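Local coordinates for protein polyhedrin (Antheraea mylitta cypovirus 4, PDB 5A8S) that probably forms the crystalline matrix of viral polyhedra, the microcrystalline occlusion bodies of this insect virus, at residues Y79-T83 with E105-R111; Y46-K52 with E70-T75. All coordinates share one frame; numbering follows the deposited sequence.

Contact 1 (Y79-T83 with E105-R111); sequences YDPRT and EEPYDTR
Arg111 and Arg82 cross between two loops, each with its guanidinium group held by carboxylates. Arg111 meets Asp80 end-on: NH1 donates to Asp80 OD1 at 2.8 Å and NH2 to Asp80 OD2. The two planes are turned 48° apart, and Asp80 lies close to the guanidinium plane, whereas NH1 reaches OD1 from above the carboxylate plane. The opposite face of that carboxylate serves its own turn. There Arg82 N donates to OD1, closing an Asx turn inside the type I beta turn Asp80 to Thr83, and Thr83 OG1 bonds to OD2, so each oxygen is gripped twice.

Arg111 is held side-on as well. Its NE and NH2 point almost straight at Asp109 OD1 and OD2, and the Arg111 NH2 to Asp109 OD2 bond measures 2.8 Å. A bend at chi3 (-58°) brings the guanidinium group back to this carboxylate, whose OD1 also accepts from Arg111 N in a second Asx turn.

Arg82 reaches over with its chain extended from CG to NE and lays CD over one face of the Arg111 guanidinium, 3.4 Å from NH2. Its own guanidinium stands nearly perpendicular to that of Arg111 and meets Glu106 end-on, the groups 20° from coplanar. Arg82 NH1 lies 2.9 Å from Glu106 OE2, and NH2 points to OE1 on its syn lone pair. Asp109 OD2 forms a further salt bridge to Arg82 NH1 at 3.1 Å, while the bond from NH2 to Glu105 OE1 is weak and bent.

Asp109 OD2 thus lies between both arginines, whose NH1 (Arg82) and NH2 (Arg111) approach to 3.9 Å. The four carboxylates should offset the closeness of the two arginines, which in turn probably favour the ionised form of the acids gathered round them, and the paired grips fix the rotation of both arginine ends.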
loop_
_atom_site.group_PDB
_atom_site.type_symbol
_atom_site.label_atom_id
_atom_site.label_comp_id
_atom_site.label_asym_id
_atom_site.label_seq_id
_atom_site.Cartn_x
_atom_site.Cartn_y
_atom_site.Cartn_z
ATOM N N TYR A 79 2.561 -13.998 -0.643
ATOM C CA TYR A 79 3.555 -14.931 -0.146
ATOM C C TYR A 79 2.916 -16.307 -0.121
ATOM O O TYR A 79 1.825 -16.476 0.415
ATOM C CB TYR A 79 4.020 -14.539 1.254
ATOM C CG TYR A 79 4.869 -15.602 1.916
ATOM C CD1 TYR A 79 6.173 -15.849 1.487
ATOM C CD2 TYR A 79 4.370 -16.370 2.962
ATOM C CE1 TYR A 79 6.951 -16.827 2.085
ATOM C CE2 TYR A 79 5.144 -17.348 3.566
ATOM C CZ TYR A 79 6.432 -17.571 3.124
ATOM O OH TYR A 79 7.203 -18.541 3.720
ATOM N N ASP A 80 3.590 -17.273 -0.732
ATOM C CA ASP A 80 3.080 -18.630 -0.847
ATOM C C ASP A 80 3.981 -19.595 -0.076
ATOM O O ASP A 80 5.075 -19.937 -0.536
ATOM C CB ASP A 80 2.994 -19.037 -2.326
ATOM C CG ASP A 80 2.565 -20.488 -2.510
ATOM O OD1 ASP A 80 2.106 -21.075 -1.519
ATOM O OD2 ASP A 80 2.677 -21.041 -3.631
ATOM N N PRO A 81 3.519 -20.047 1.102
ATOM C CA PRO A 81 4.312 -20.957 1.938
ATOM C C PRO A 81 4.598 -22.302 1.266
ATOM O O PRO A 81 5.596 -22.944 1.588
ATOM C CB PRO A 81 3.433 -21.186 3.169
ATOM C CG PRO A 81 2.365 -20.170 3.125
ATOM C CD PRO A 81 2.238 -19.678 1.725
ATOM N N ARG A 82 3.729 -22.737 0.361
ATOM C CA ARG A 82 3.932 -24.023 -0.300
ATOM C C ARG A 82 5.206 -24.018 -1.136
ATOM O O ARG A 82 5.872 -25.045 -1.282
ATOM C CB ARG A 82 2.754 -24.364 -1.221
ATOM C CG ARG A 82 3.041 -25.584 -2.137
ATOM C CD ARG A 82 2.038 -25.738 -3.295
ATOM N NE ARG A 82 2.157 -27.057 -3.928
ATOM C CZ ARG A 82 1.601 -27.396 -5.088
ATOM N NH1 ARG A 82 0.878 -26.514 -5.761
ATOM N NH2 ARG A 82 1.767 -28.625 -5.578
ATOM N N THR A 83 5.530 -22.846 -1.675
ATOM C CA THR A 83 6.494 -22.715 -2.760
ATOM C C THR A 83 7.737 -21.938 -2.330
ATOM O O THR A 83 7.725 -20.707 -2.324
ATOM C CB THR A 83 5.846 -21.958 -3.949
ATOM O OG1 THR A 83 4.730 -22.705 -4.473
ATOM C CG2 THR A 83 6.873 -21.693 -5.053
ATOM N N GLU A 105 4.021 -28.207 -10.215
ATOM C CA GLU A 105 3.782 -29.650 -10.176
ATOM C C GLU A 105 2.487 -30.057 -10.882
ATOM O O GLU A 105 2.247 -31.246 -11.105
ATOM C CB GLU A 105 3.764 -30.134 -8.726
ATOM C CG GLU A 105 5.117 -30.022 -8.046
ATOM C CD GLU A 105 5.101 -30.508 -6.611
ATOM O OE1 GLU A 105 4.010 -30.560 -6.007
ATOM O OE2 GLU A 105 6.186 -30.844 -6.089
ATOM N N GLU A 106 1.649 -29.085 -11.231
ATOM C CA GLU A 106 0.408 -29.391 -11.945
ATOM C C GLU A 106 -0.006 -28.239 -12.864
ATOM O O GLU A 106 0.318 -27.088 -12.596
ATOM C CB GLU A 106 -0.716 -29.695 -10.943
ATOM C CG GLU A 106 -1.139 -28.507 -10.079
ATOM C CD GLU A 106 -0.261 -28.301 -8.846
ATOM O OE1 GLU A 106 0.140 -29.297 -8.216
ATOM O OE2 GLU A 106 0.014 -27.137 -8.488
ATOM N N PRO A 107 -0.724 -28.548 -13.957
ATOM C CA PRO A 107 -1.161 -27.459 -14.841
ATOM C C PRO A 107 -2.031 -26.410 -14.147
ATOM O O PRO A 107 -1.897 -25.216 -14.425
ATOM C CB PRO A 107 -1.951 -28.194 -15.929
ATOM C CG PRO A 107 -1.264 -29.561 -16.003
ATOM C CD PRO A 107 -0.953 -29.879 -14.553
ATOM N N TYR A 108 -2.926 -26.850 -13.268
ATOM C CA TYR A 108 -3.823 -25.944 -12.560
ATOM C C TYR A 108 -3.635 -26.144 -11.066
ATOM O O TYR A 108 -4.062 -27.143 -10.502
ATOM C CB TYR A 108 -5.286 -26.198 -12.941
ATOM C CG TYR A 108 -6.250 -25.182 -12.348
ATOM C CD1 TYR A 108 -6.680 -25.287 -11.029
ATOM C CD2 TYR A 108 -6.709 -24.104 -13.107
ATOM C CE1 TYR A 108 -7.550 -24.351 -10.479
ATOM C CE2 TYR A 108 -7.581 -23.163 -12.573
ATOM C CZ TYR A 108 -8.000 -23.289 -11.258
ATOM O OH TYR A 108 -8.869 -22.351 -10.732
ATOM N N ASP A 109 -2.960 -25.194 -10.430
ATOM C CA ASP A 109 -2.817 -25.209 -8.985
ATOM C C ASP A 109 -4.215 -25.063 -8.411
ATOM O O ASP A 109 -4.855 -24.041 -8.633
ATOM C CB ASP A 109 -1.915 -24.046 -8.540
ATOM C CG ASP A 109 -1.530 -24.138 -7.086
ATOM O OD1 ASP A 109 -2.409 -24.468 -6.261
ATOM O OD2 ASP A 109 -0.349 -23.893 -6.772
ATOM N N THR A 110 -4.704 -26.078 -7.694
ATOM C CA THR A 110 -6.127 -26.121 -7.346
ATOM C C THR A 110 -6.502 -25.107 -6.271
ATOM O O THR A 110 -7.675 -24.936 -5.941
ATOM C CB THR A 110 -6.584 -27.536 -6.930
ATOM O OG1 THR A 110 -5.788 -28.001 -5.842
ATOM C CG2 THR A 110 -6.456 -28.513 -8.115
ATOM N N ARG A 111 -5.495 -24.424 -5.742
ATOM C CA ARG A 111 -5.708 -23.292 -4.853
ATOM C C ARG A 111 -6.105 -22.033 -5.613
ATOM O O ARG A 111 -6.480 -21.032 -5.006
ATOM C CB ARG A 111 -4.426 -22.996 -4.071
ATOM C CG ARG A 111 -4.013 -24.083 -3.102
ATOM C CD ARG A 111 -2.663 -23.737 -2.482
ATOM N NE ARG A 111 -1.628 -23.555 -3.499
ATOM C CZ ARG A 111 -0.439 -23.017 -3.258
ATOM N NH1 ARG A 111 -0.140 -22.604 -2.035
ATOM N NH2 ARG A 111 0.453 -22.898 -4.231
#

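Contact 2 (Y46-K52 with E70-T75); sequences YPSGRYK and ELLEDT
The turn leading into strand 51-58 packs here against the short helix 68-71 and the type II beta turn Leu72 to Thr75. Glu73 packs over one face of the Tyr46 ring: the CB of Glu73 sits 3.6 Å from the Tyr46 ring centroid and 4° off the ring normal, a CH-pi contact. With CG of Glu73 anti to the backbone N (chi1 -168°) and the chain extended, the carboxylate runs on past the ring, their planes 14° apart. At the ring's far end, Tyr46 OH donates to Leu71 O at 2.8 Å.

Beyond the ring, Glu73 OE2 is gripped from opposite faces of its plane, by Ser48 OG at 2.7 Å and by Arg50 NH1 at 2.9 Å. A water accepts weakly from Ser48 N and donates to Glu73 OE1. Arg50 NH1 also reaches the syn lone pair of Asp74 OD1 at 3.0 Å, and Arg50 NH2 pairs with Glu215 on strand 210-216. Asp74 OD1 also bonds to Thr85 of the third subunit.

Lys52, bent at chi3, brings NZ to three backbone carbonyls, Glu70 O and Leu72 O at 2.7 Å each and Thr75 O at 3.0 Å. The hairpin turn joining antiparallel strands 38-45 and 51-58 is thereby bound to the type II beta turn Leu72 to Thr75, with the buried Lys52 ammonium bridging its carbonyls.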
loop_
_atom_site.group_PDB
_atom_site.type_symbol
_atom_site.label_atom_id
_atom_site.label_comp_id
_atom_site.label_asym_id
_atom_site.label_seq_id
_atom_site.Cartn_x
_atom_site.Cartn_y
_atom_site.Cartn_z
ATOM N N TYR A 46 -13.161 -20.966 -4.368
ATOM C CA TYR A 46 -12.170 -21.999 -4.686
ATOM C C TYR A 46 -12.766 -23.330 -5.160
ATOM O O TYR A 46 -13.890 -23.683 -4.808
ATOM C CB TYR A 46 -11.254 -22.233 -3.485
ATOM C CG TYR A 46 -10.485 -20.992 -3.118
ATOM C CD1 TYR A 46 -9.542 -20.458 -3.993
ATOM C CD2 TYR A 46 -10.714 -20.338 -1.917
ATOM C CE1 TYR A 46 -8.834 -19.323 -3.669
ATOM C CE2 TYR A 46 -10.008 -19.197 -1.586
ATOM C CZ TYR A 46 -9.082 -18.684 -2.470
ATOM O OH TYR A 46 -8.372 -17.556 -2.148
ATOM N N PRO A 47 -11.999 -24.073 -5.964
ATOM C CA PRO A 47 -12.358 -25.432 -6.370
ATOM C C PRO A 47 -12.740 -26.300 -5.165
ATOM O O PRO A 47 -13.597 -27.184 -5.269
ATOM C CB PRO A 47 -11.064 -25.942 -7.012
ATOM C CG PRO A 47 -10.464 -24.706 -7.617
ATOM C CD PRO A 47 -10.742 -23.628 -6.597
ATOM N N SER A 48 -12.121 -26.026 -4.022
ATOM C CA SER A 48 -12.299 -26.837 -2.828
ATOM C C SER A 48 -13.652 -26.617 -2.161
ATOM O O SER A 48 -13.984 -27.297 -1.191
ATOM C CB SER A 48 -11.218 -26.494 -1.813
ATOM O OG SER A 48 -11.458 -25.202 -1.292
ATOM N N GLY A 49 -14.423 -25.663 -2.662
ATOM C CA GLY A 49 -15.680 -25.318 -2.034
ATOM C C GLY A 49 -15.528 -24.291 -0.926
ATOM O O GLY A 49 -16.522 -23.826 -0.363
ATOM N N ARG A 50 -14.288 -23.933 -0.606
ATOM C CA ARG A 50 -14.030 -22.873 0.364
ATOM C C ARG A 50 -13.973 -21.521 -0.361
ATOM O O ARG A 50 -13.936 -21.472 -1.588
ATOM C CB ARG A 50 -12.734 -23.162 1.123
ATOM C CG ARG A 50 -12.730 -24.549 1.759
ATOM C CD ARG A 50 -11.419 -24.872 2.482
ATOM N NE ARG A 50 -11.187 -24.016 3.647
ATOM C CZ ARG A 50 -10.168 -23.168 3.773
ATOM N NH1 ARG A 50 -9.270 -23.033 2.807
ATOM N NH2 ARG A 50 -10.048 -22.440 4.873
ATOM N N TYR A 51 -13.985 -20.437 0.405
ATOM C CA TYR A 51 -13.961 -19.089 -0.144
ATOM C C TYR A 51 -13.000 -18.223 0.662
ATOM O O TYR A 51 -12.660 -18.544 1.798
ATOM C CB TYR A 51 -15.346 -18.452 -0.072
ATOM C CG TYR A 51 -16.400 -19.084 -0.954
ATOM C CD1 TYR A 51 -16.944 -20.331 -0.650
ATOM C CD2 TYR A 51 -16.873 -18.416 -2.076
ATOM C CE1 TYR A 51 -17.927 -20.902 -1.461
ATOM C CE2 TYR A 51 -17.843 -18.970 -2.883
ATOM C CZ TYR A 51 -18.372 -20.210 -2.575
ATOM O OH TYR A 51 -19.347 -20.741 -3.393
ATOM N N LYS A 52 -12.571 -17.116 0.073
ATOM C CA LYS A 52 -11.755 -16.146 0.790
ATOM C C LYS A 52 -12.223 -14.748 0.438
ATOM O O LYS A 52 -12.417 -14.432 -0.733
ATOM C CB LYS A 52 -10.280 -16.311 0.435
ATOM C CG LYS A 52 -9.345 -15.473 1.282
ATOM C CD LYS A 52 -7.902 -15.857 1.029
ATOM C CE LYS A 52 -7.367 -15.141 -0.205
ATOM N NZ LYS A 52 -6.002 -15.609 -0.549
ATOM N N GLU A 70 -1.681 -13.727 -4.112
ATOM C CA GLU A 70 -2.651 -13.196 -3.144
ATOM C C GLU A 70 -3.991 -13.877 -3.322
ATOM O O GLU A 70 -4.739 -14.032 -2.361
ATOM C CB GLU A 70 -2.817 -11.670 -3.280
ATOM C CG GLU A 70 -1.597 -10.885 -2.829
ATOM C CD GLU A 70 -1.705 -9.393 -3.108
ATOM O OE1 GLU A 70 -2.201 -9.007 -4.188
ATOM O OE2 GLU A 70 -1.278 -8.601 -2.243
ATOM N N LEU A 71 -4.284 -14.297 -4.550
ATOM C CA LEU A 71 -5.555 -14.926 -4.872
ATOM C C LEU A 71 -5.637 -16.394 -4.430
ATOM O O LEU A 71 -6.730 -16.956 -4.343
ATOM C CB LEU A 71 -5.812 -14.825 -6.382
ATOM C CG LEU A 71 -6.235 -13.438 -6.895
ATOM C CD1 LEU A 71 -6.211 -13.389 -8.412
ATOM C CD2 LEU A 71 -7.630 -13.066 -6.371
ATOM N N LEU A 72 -4.495 -17.013 -4.150
ATOM C CA LEU A 72 -4.467 -18.443 -3.806
ATOM C C LEU A 72 -5.155 -18.749 -2.469
ATOM O O LEU A 72 -5.034 -17.997 -1.501
ATOM C CB LEU A 72 -3.027 -18.961 -3.743
ATOM C CG LEU A 72 -2.180 -18.866 -5.012
ATOM C CD1 LEU A 72 -0.769 -19.379 -4.731
ATOM C CD2 LEU A 72 -2.825 -19.648 -6.146
ATOM N N GLU A 73 -5.864 -19.871 -2.418
ATOM C CA GLU A 73 -6.426 -20.372 -1.162
ATOM C C GLU A 73 -5.335 -20.460 -0.076
ATOM O O GLU A 73 -4.217 -20.909 -0.352
ATOM C CB GLU A 73 -7.033 -21.757 -1.416
ATOM C CG GLU A 73 -7.901 -22.291 -0.304
ATOM C CD GLU A 73 -8.507 -23.652 -0.637
ATOM O OE1 GLU A 73 -8.039 -24.327 -1.582
ATOM O OE2 GLU A 73 -9.458 -24.051 0.055
ATOM N N ASP A 74 -5.677 -20.011 1.109
ATOM C CA ASP A 74 -4.819 -20.046 2.308
ATOM C C ASP A 74 -3.631 -19.127 2.268
ATOM O O ASP A 74 -2.860 -19.183 3.174
ATOM C CB ASP A 74 -4.437 -21.468 2.685
ATOM C CG ASP A 74 -5.641 -22.331 2.780
ATOM O OD1 ASP A 74 -6.608 -21.854 3.349
ATOM O OD2 ASP A 74 -5.637 -23.392 2.199
ATOM N N THR A 75 -3.538 -18.226 1.283
ATOM C CA THR A 75 -2.609 -17.107 1.417
ATOM C C THR A 75 -3.354 -15.912 2.066
ATOM O O THR A 75 -4.551 -15.856 2.070
ATOM C CB THR A 75 -1.890 -16.662 0.103
ATOM O OG1 THR A 75 -2.828 -16.095 -0.771
ATOM C CG2 THR A 75 -1.181 -17.808 -0.568
HETATM O O HOH W 1 -9.243 -25.054 -3.806
#

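From the N terminus, 46-52 comes first, at the turn between antiparallel strands 38-45 and 51-58. The chain then runs along strand 51-58 and strand 61-66 into helix 68-71, where 70-75 begins and contact 2 closes its loop. Only afterwards does contact 1 open, at 79-83, to close at 105-111 beyond helix 92-97; the loops follow in series and neither encloses the other. Their centres are about 11 Å apart, and the join is direct: Arg111 O lies 2.9 Å from Glu73 N, a probable hydrogen bond, and 3.2 Å from Tyr46 CE1. Contact 2 fastens helix 68-71 and the turn after it to the six-stranded sheet, while contact 1 ties together the loops flanking helix 92-97.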